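Local coordinates for nitrate transport protein nrtA (Synechocystis sp., PDB 2G29) that binds nitrate as the periplasmic solute-binding component of the NrtABCD ABC transporter, which takes up nitrate and probably also nitrite, at residues Pro99-Met104 against Ile357-Asn362; Tyr329-His334 against Pro382-Gly388. All coordinates share one frame; numbering follows the deposited sequence.

Contact 1: residues Pro99-Met104 against Ile357-Asn362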
loop_
_atom_site.group_PDB
_atom_site.type_symbol
_atom_site.label_atom_id
_atom_site.label_comp_id
_atom_site.label_asym_id
_atom_site.label_seq_id
_atom_site.Cartn_x
_atom_site.Cartn_y
_atom_site.Cartn_z
ATOM N N PRO A 99 0.729 -7.288 -7.878
ATOM C CA PRO A 99 1.347 -7.629 -9.164
ATOM C C PRO A 99 1.832 -9.083 -9.158
ATOM O O PRO A 99 1.816 -9.754 -10.208
ATOM C CB PRO A 99 2.496 -6.622 -9.268
ATOM C CG PRO A 99 1.885 -5.408 -8.627
ATOM C CD PRO A 99 1.176 -5.966 -7.406
ATOM N N TYR A 100 2.219 -9.605 -7.986
ATOM C CA TYR A 100 2.670 -10.978 -7.863
ATOM C C TYR A 100 1.488 -11.950 -7.976
ATOM O O TYR A 100 1.552 -12.926 -8.716
ATOM C CB TYR A 100 3.373 -11.178 -6.515
ATOM C CG TYR A 100 4.741 -10.554 -6.529
ATOM C CD1 TYR A 100 4.972 -9.274 -6.004
ATOM C CD2 TYR A 100 5.796 -11.217 -7.158
ATOM C CE1 TYR A 100 6.214 -8.683 -6.112
ATOM C CE2 TYR A 100 7.044 -10.635 -7.283
ATOM C CZ TYR A 100 7.245 -9.372 -6.759
ATOM O OH TYR A 100 8.481 -8.808 -6.917
ATOM N N LEU A 101 0.416 -11.685 -7.241
ATOM C CA LEU A 101 -0.740 -12.585 -7.278
ATOM C C LEU A 101 -1.397 -12.608 -8.667
ATOM O O LEU A 101 -1.945 -13.610 -9.097
ATOM C CB LEU A 101 -1.733 -12.170 -6.207
ATOM C CG LEU A 101 -1.167 -12.194 -4.769
ATOM C CD1 LEU A 101 -2.099 -11.438 -3.859
ATOM C CD2 LEU A 101 -0.988 -13.629 -4.255
ATOM N N ILE A 102 -1.345 -11.486 -9.369
ATOM C CA ILE A 102 -1.919 -11.411 -10.707
ATOM C C ILE A 102 -0.990 -12.104 -11.732
ATOM O O ILE A 102 -1.456 -12.818 -12.631
ATOM C CB ILE A 102 -2.177 -9.938 -11.113
ATOM C CG1 ILE A 102 -3.269 -9.363 -10.207
ATOM C CG2 ILE A 102 -2.588 -9.872 -12.581
ATOM C CD1 ILE A 102 -3.433 -7.819 -10.343
ATOM N N THR A 103 0.316 -11.898 -11.622
ATOM C CA THR A 103 1.271 -12.547 -12.538
ATOM C C THR A 103 1.196 -14.063 -12.341
ATOM O O THR A 103 1.149 -14.836 -13.311
ATOM C CB THR A 103 2.712 -12.121 -12.223
ATOM O OG1 THR A 103 2.884 -10.721 -12.534
ATOM C CG2 THR A 103 3.689 -12.943 -12.997
ATOM N N MET A 104 1.190 -14.490 -11.080
ATOM C CA MET A 104 1.165 -15.945 -10.803
ATOM C C MET A 104 -0.175 -16.521 -11.191
ATOM O O MET A 104 -0.219 -17.635 -11.753
ATOM C CB MET A 104 1.452 -16.205 -9.327
ATOM C CG MET A 104 2.844 -15.772 -8.968
ATOM S SD MET A 104 3.279 -15.879 -7.175
ATOM C CE MET A 104 3.615 -17.651 -7.097
ATOM N N ILE A 357 10.554 -15.419 -8.496
ATOM C CA ILE A 357 9.490 -14.611 -9.073
ATOM C C ILE A 357 9.755 -13.136 -8.814
ATOM O O ILE A 357 9.409 -12.292 -9.636
ATOM C CB ILE A 357 8.062 -15.068 -8.596
ATOM C CG1 ILE A 357 6.998 -14.238 -9.321
ATOM C CG2 ILE A 357 7.902 -14.965 -7.089
ATOM C CD1 ILE A 357 6.951 -14.452 -10.851
ATOM N N VAL A 358 10.380 -12.800 -7.697
ATOM C CA VAL A 358 10.708 -11.387 -7.461
ATOM C C VAL A 358 11.716 -10.925 -8.520
ATOM O O VAL A 358 11.625 -9.780 -8.996
ATOM C CB VAL A 358 11.234 -11.205 -6.019
ATOM C CG1 VAL A 358 11.859 -9.808 -5.797
ATOM C CG2 VAL A 358 10.087 -11.376 -5.076
ATOM N N ASP A 359 12.651 -11.781 -8.943
ATOM C CA ASP A 359 13.610 -11.340 -9.951
ATOM C C ASP A 359 12.950 -11.097 -11.316
ATOM O O ASP A 359 13.540 -10.398 -12.170
ATOM C CB ASP A 359 14.774 -12.342 -10.083
ATOM C CG ASP A 359 15.786 -12.221 -8.962
ATOM O OD1 ASP A 359 15.844 -11.169 -8.313
ATOM O OD2 ASP A 359 16.557 -13.190 -8.744
ATOM N N LYS A 360 11.755 -11.651 -11.533
ATOM C CA LYS A 360 11.040 -11.442 -12.789
ATOM C C LYS A 360 10.097 -10.235 -12.721
ATOM O O LYS A 360 10.046 -9.434 -13.668
ATOM C CB LYS A 360 10.233 -12.692 -13.187
ATOM C CG LYS A 360 9.394 -12.505 -14.475
ATOM C CD LYS A 360 8.815 -13.823 -14.941
ATOM C CE LYS A 360 7.784 -13.657 -16.056
ATOM N NZ LYS A 360 6.425 -13.363 -15.464
ATOM N N VAL A 361 9.365 -10.072 -11.620
ATOM C CA VAL A 361 8.413 -8.974 -11.475
ATOM C C VAL A 361 8.994 -7.626 -11.045
ATOM O O VAL A 361 8.576 -6.581 -11.538
ATOM C CB VAL A 361 7.318 -9.415 -10.476
ATOM C CG1 VAL A 361 6.356 -8.264 -10.114
ATOM C CG2 VAL A 361 6.549 -10.593 -11.074
ATOM N N ASN A 362 9.939 -7.664 -10.120
ATOM C CA ASN A 362 10.538 -6.443 -9.605
ATOM C C ASN A 362 11.502 -5.847 -10.624
ATOM O O ASN A 362 12.430 -6.515 -11.066
ATOM C CB ASN A 362 11.253 -6.745 -8.266
ATOM C CG ASN A 362 11.886 -5.517 -7.663
ATOM O OD1 ASN A 362 12.853 -4.965 -8.219
ATOM N ND2 ASN A 362 11.350 -5.069 -6.524
#
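With its ring carbon CG trans to the carbonyl carbon (chi1 -75°), Tyr100 sends its ring across to Val361, which sets CG1 trans to the backbone N (chi1 173°) and lays that methyl over one ring face. This is a CH-pi contact, 3.9 Å from Val361 CG1 to the ring centroid. The closest approach is Tyr100 CE2 to Val361 CB, 3.4 Å. The ring edge meets the turn at Ile357 and Val358. Tyr100 OH lies 3.5 Å from Val358 CG2, and Tyr100 CD2 is 3.9 Å from Ile357 CG1. The hydroxyl is hydrogen-bonded to Asp335, so the polar end of this buried side chain has a partner.

Thr103 adds a smaller patch. Its methyl CG2 lies 3.7 Å from Lys360 NZ. Thr103 OG1 donates a hydrogen bond to Pro99 O at 2.7 Å and also bonds Met115 N; Thr103 N reaches Pro99 O from the other face of the carbonyl plane.

The contact is hydrophobic packing of two helices whose axes, taken over these short segments, are 99° apart. Helix 97-104 rests on strand 115-120 through Pro99 and Tyr100. Leu339 of helix 332-344 touches both Tyr100 and Ile357, joining a third helix to the crossing.

Contact 2: residues Tyr329-His334 against Pro382-Gly388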
loop_
_atom_site.group_PDB
_atom_site.type_symbol
_atom_site.label_atom_id
_atom_site.label_comp_id
_atom_site.label_asym_id
_atom_site.label_seq_id
_atom_site.Cartn_x
_atom_site.Cartn_y
_atom_site.Cartn_z
ATOM N N TYR A 329 12.506 3.484 -3.888
ATOM C CA TYR A 329 13.252 2.338 -4.430
ATOM C C TYR A 329 12.538 1.044 -4.053
ATOM O O TYR A 329 12.336 0.768 -2.883
ATOM C CB TYR A 329 14.684 2.346 -3.902
ATOM C CG TYR A 329 15.488 1.192 -4.450
ATOM C CD1 TYR A 329 15.932 1.187 -5.767
ATOM C CD2 TYR A 329 15.773 0.083 -3.659
ATOM C CE1 TYR A 329 16.639 0.103 -6.286
ATOM C CE2 TYR A 329 16.480 -1.006 -4.154
ATOM C CZ TYR A 329 16.910 -0.996 -5.467
ATOM O OH TYR A 329 17.628 -2.076 -5.921
ATOM N N PRO A 330 12.147 0.234 -5.049
ATOM C CA PRO A 330 11.427 -1.022 -4.775
ATOM C C PRO A 330 12.346 -2.165 -4.398
ATOM O O PRO A 330 12.792 -2.935 -5.224
ATOM C CB PRO A 330 10.669 -1.269 -6.071
ATOM C CG PRO A 330 11.650 -0.779 -7.134
ATOM C CD PRO A 330 12.296 0.471 -6.496
ATOM N N TYR A 331 12.659 -2.230 -3.114
ATOM C CA TYR A 331 13.542 -3.284 -2.630
ATOM C C TYR A 331 12.959 -4.673 -2.902
ATOM O O TYR A 331 11.795 -4.976 -2.561
ATOM C CB TYR A 331 13.777 -3.148 -1.116
ATOM C CG TYR A 331 14.663 -1.993 -0.692
ATOM C CD1 TYR A 331 14.108 -0.805 -0.253
ATOM C CD2 TYR A 331 16.062 -2.106 -0.730
ATOM C CE1 TYR A 331 14.907 0.259 0.159
ATOM C CE2 TYR A 331 16.860 -1.043 -0.326
ATOM C CZ TYR A 331 16.280 0.123 0.119
ATOM O OH TYR A 331 17.071 1.173 0.581
ATOM N N LYS A 332 13.775 -5.522 -3.508
ATOM C CA LYS A 332 13.362 -6.911 -3.747
ATOM C C LYS A 332 13.154 -7.649 -2.404
ATOM O O LYS A 332 12.295 -8.524 -2.326
ATOM C CB LYS A 332 14.417 -7.641 -4.586
ATOM C CG LYS A 332 14.431 -7.253 -6.062
ATOM C CD LYS A 332 15.511 -7.982 -6.821
ATOM C CE LYS A 332 15.339 -7.785 -8.296
ATOM N NZ LYS A 332 16.367 -8.585 -9.065
ATOM N N SER A 333 13.915 -7.304 -1.357
ATOM C CA SER A 333 13.753 -7.983 -0.072
ATOM C C SER A 333 12.360 -7.722 0.481
ATOM O O SER A 333 11.766 -8.593 1.148
ATOM C CB SER A 333 14.825 -7.522 0.932
ATOM O OG SER A 333 14.747 -6.121 1.130
ATOM N N HIS A 334 11.801 -6.542 0.189
ATOM C CA HIS A 334 10.441 -6.214 0.637
ATOM C C HIS A 334 9.411 -7.060 -0.119
ATOM O O HIS A 334 8.512 -7.622 0.480
ATOM C CB HIS A 334 10.151 -4.742 0.421
ATOM C CG HIS A 334 10.881 -3.814 1.358
ATOM N ND1 HIS A 334 11.570 -4.223 2.478
ATOM C CD2 HIS A 334 10.972 -2.470 1.317
ATOM C CE1 HIS A 334 12.059 -3.150 3.094
ATOM N NE2 HIS A 334 11.707 -2.082 2.413
ATOM N N PRO A 382 20.001 3.195 -3.709
ATOM C CA PRO A 382 20.524 2.027 -2.988
ATOM C C PRO A 382 21.494 1.171 -3.800
ATOM O O PRO A 382 21.273 0.936 -4.998
ATOM C CB PRO A 382 19.260 1.249 -2.622
ATOM C CG PRO A 382 18.220 2.348 -2.476
ATOM C CD PRO A 382 18.522 3.222 -3.668
ATOM N N SER A 383 22.539 0.701 -3.121
ATOM C CA SER A 383 23.593 -0.136 -3.703
ATOM C C SER A 383 23.198 -1.598 -3.768
ATOM O O SER A 383 23.879 -2.405 -4.405
ATOM C CB SER A 383 24.882 -0.028 -2.879
ATOM O OG SER A 383 25.512 1.219 -3.113
ATOM N N SER A 384 22.120 -1.956 -3.079
ATOM C CA SER A 384 21.692 -3.348 -3.119
ATOM C C SER A 384 20.175 -3.452 -3.112
ATOM O O SER A 384 19.495 -2.587 -2.591
ATOM C CB SER A 384 22.243 -4.121 -1.924
ATOM O OG SER A 384 21.592 -3.776 -0.728
ATOM N N PRO A 385 19.634 -4.527 -3.691
ATOM C CA PRO A 385 18.186 -4.731 -3.741
ATOM C C PRO A 385 17.612 -5.183 -2.418
ATOM O O PRO A 385 16.416 -5.402 -2.323
ATOM C CB PRO A 385 18.009 -5.786 -4.837
ATOM C CG PRO A 385 19.258 -5.676 -5.639
ATOM C CD PRO A 385 20.314 -5.485 -4.572
ATOM N N SER A 386 18.448 -5.321 -1.395
ATOM C CA SER A 386 17.932 -5.702 -0.075
ATOM C C SER A 386 18.092 -4.553 0.893
ATOM O O SER A 386 19.150 -3.896 0.919
ATOM C CB SER A 386 18.704 -6.886 0.507
ATOM O OG SER A 386 18.213 -7.206 1.783
ATOM N N ARG A 387 17.054 -4.304 1.688
ATOM C CA ARG A 387 17.166 -3.275 2.700
ATOM C C ARG A 387 17.710 -3.916 3.967
ATOM O O ARG A 387 17.844 -3.245 4.992
ATOM C CB ARG A 387 15.834 -2.573 3.001
ATOM C CG ARG A 387 16.091 -1.191 3.628
ATOM C CD ARG A 387 14.823 -0.369 3.782
ATOM N NE ARG A 387 13.973 -0.879 4.839
ATOM C CZ ARG A 387 12.774 -0.384 5.142
ATOM N NH1 ARG A 387 12.259 0.637 4.458
ATOM N NH2 ARG A 387 12.075 -0.925 6.126
ATOM N N GLY A 388 18.039 -5.197 3.893
ATOM C CA GLY A 388 18.604 -5.882 5.052
ATOM C C GLY A 388 17.569 -6.499 5.982
ATOM O O GLY A 388 16.421 -6.723 5.615
HETATM O O HOH W 1 20.513 -1.598 -5.877
HETATM O O HOH W 2 14.615 -5.910 3.736
#
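The Tyr331 ring is sandwiched. Arg387 CB lies over the centre of one face, in a CH-pi contact 3.7 Å from the centroid. Tyr329 CD2 lies over the centre of the opposite face, 3.5 Å above the plane. Pro385 meets the ring at its edge. The Tyr329 ring in turn carries Pro382 on one face, with Pro382 CG 3.9 Å from its centroid, and Pro385 CA sits at its edge. The His334 ring stands nearly upright on the Arg387 guanidinium, their planes 88° apart, so the imidazole presents an edge to the guanidinium face.

Arg387 reaches both rings through its shape. CG is trans to the backbone N (chi1 -158°), which carries the chain across Tyr331. A bend at chi3 then sets one guanidinium face against the His334 ring edge. Its far end is held by Asp236 O and by a salt bridge to Glu390.

Hydrogen bonds join the two segments at the start of helix 332-344. Pro385 O accepts from Ser333 N at 3.3 Å and, weakly, from Lys332 N. Ser333 OG accepts from Arg387 N at 3.0 Å in a nearly straight bond (167°). The same hydroxyl donates to a water that also bonds Gly388 O. Ser386 OG accepts from Gly388 N at 2.9 Å, an ST turn that shapes the loop here. Another water bridges Tyr329 OH and Pro382 O.

The loop before strand 390-391 is thus fastened to the N-terminal end of helix 332-344, where Tyr331 is the N-cap residue. Tyr329 OH bonds Glu364, and its ring meets Trp367 edge-to-face, both on helix 364-373. Pro330 and His334 touch strand 115-120.

From the N terminus, the chain passes through 99-104, then 329-334, then 357-362, then 382-388. The segments therefore alternate, and the two contacts cross rather than nest. Contact 1 closes a long loop of 252 residues, which includes strand 115-120 and the whole five-stranded sheet that contains strand 126-130. Contact 2 closes a short one of 47 residues, with helices but no strands. Their centres lie 16 Å apart. They meet where the start of helix 332-344 meets the end of helix 354-361. There Asp359 OD1 makes a salt bridge of 2.7 Å with Lys332 NZ, and Asn362 ND2 probably hydrogen-bonds Pro330 O. Together they tie helix 97-104 to the late helices and the loop that follows them.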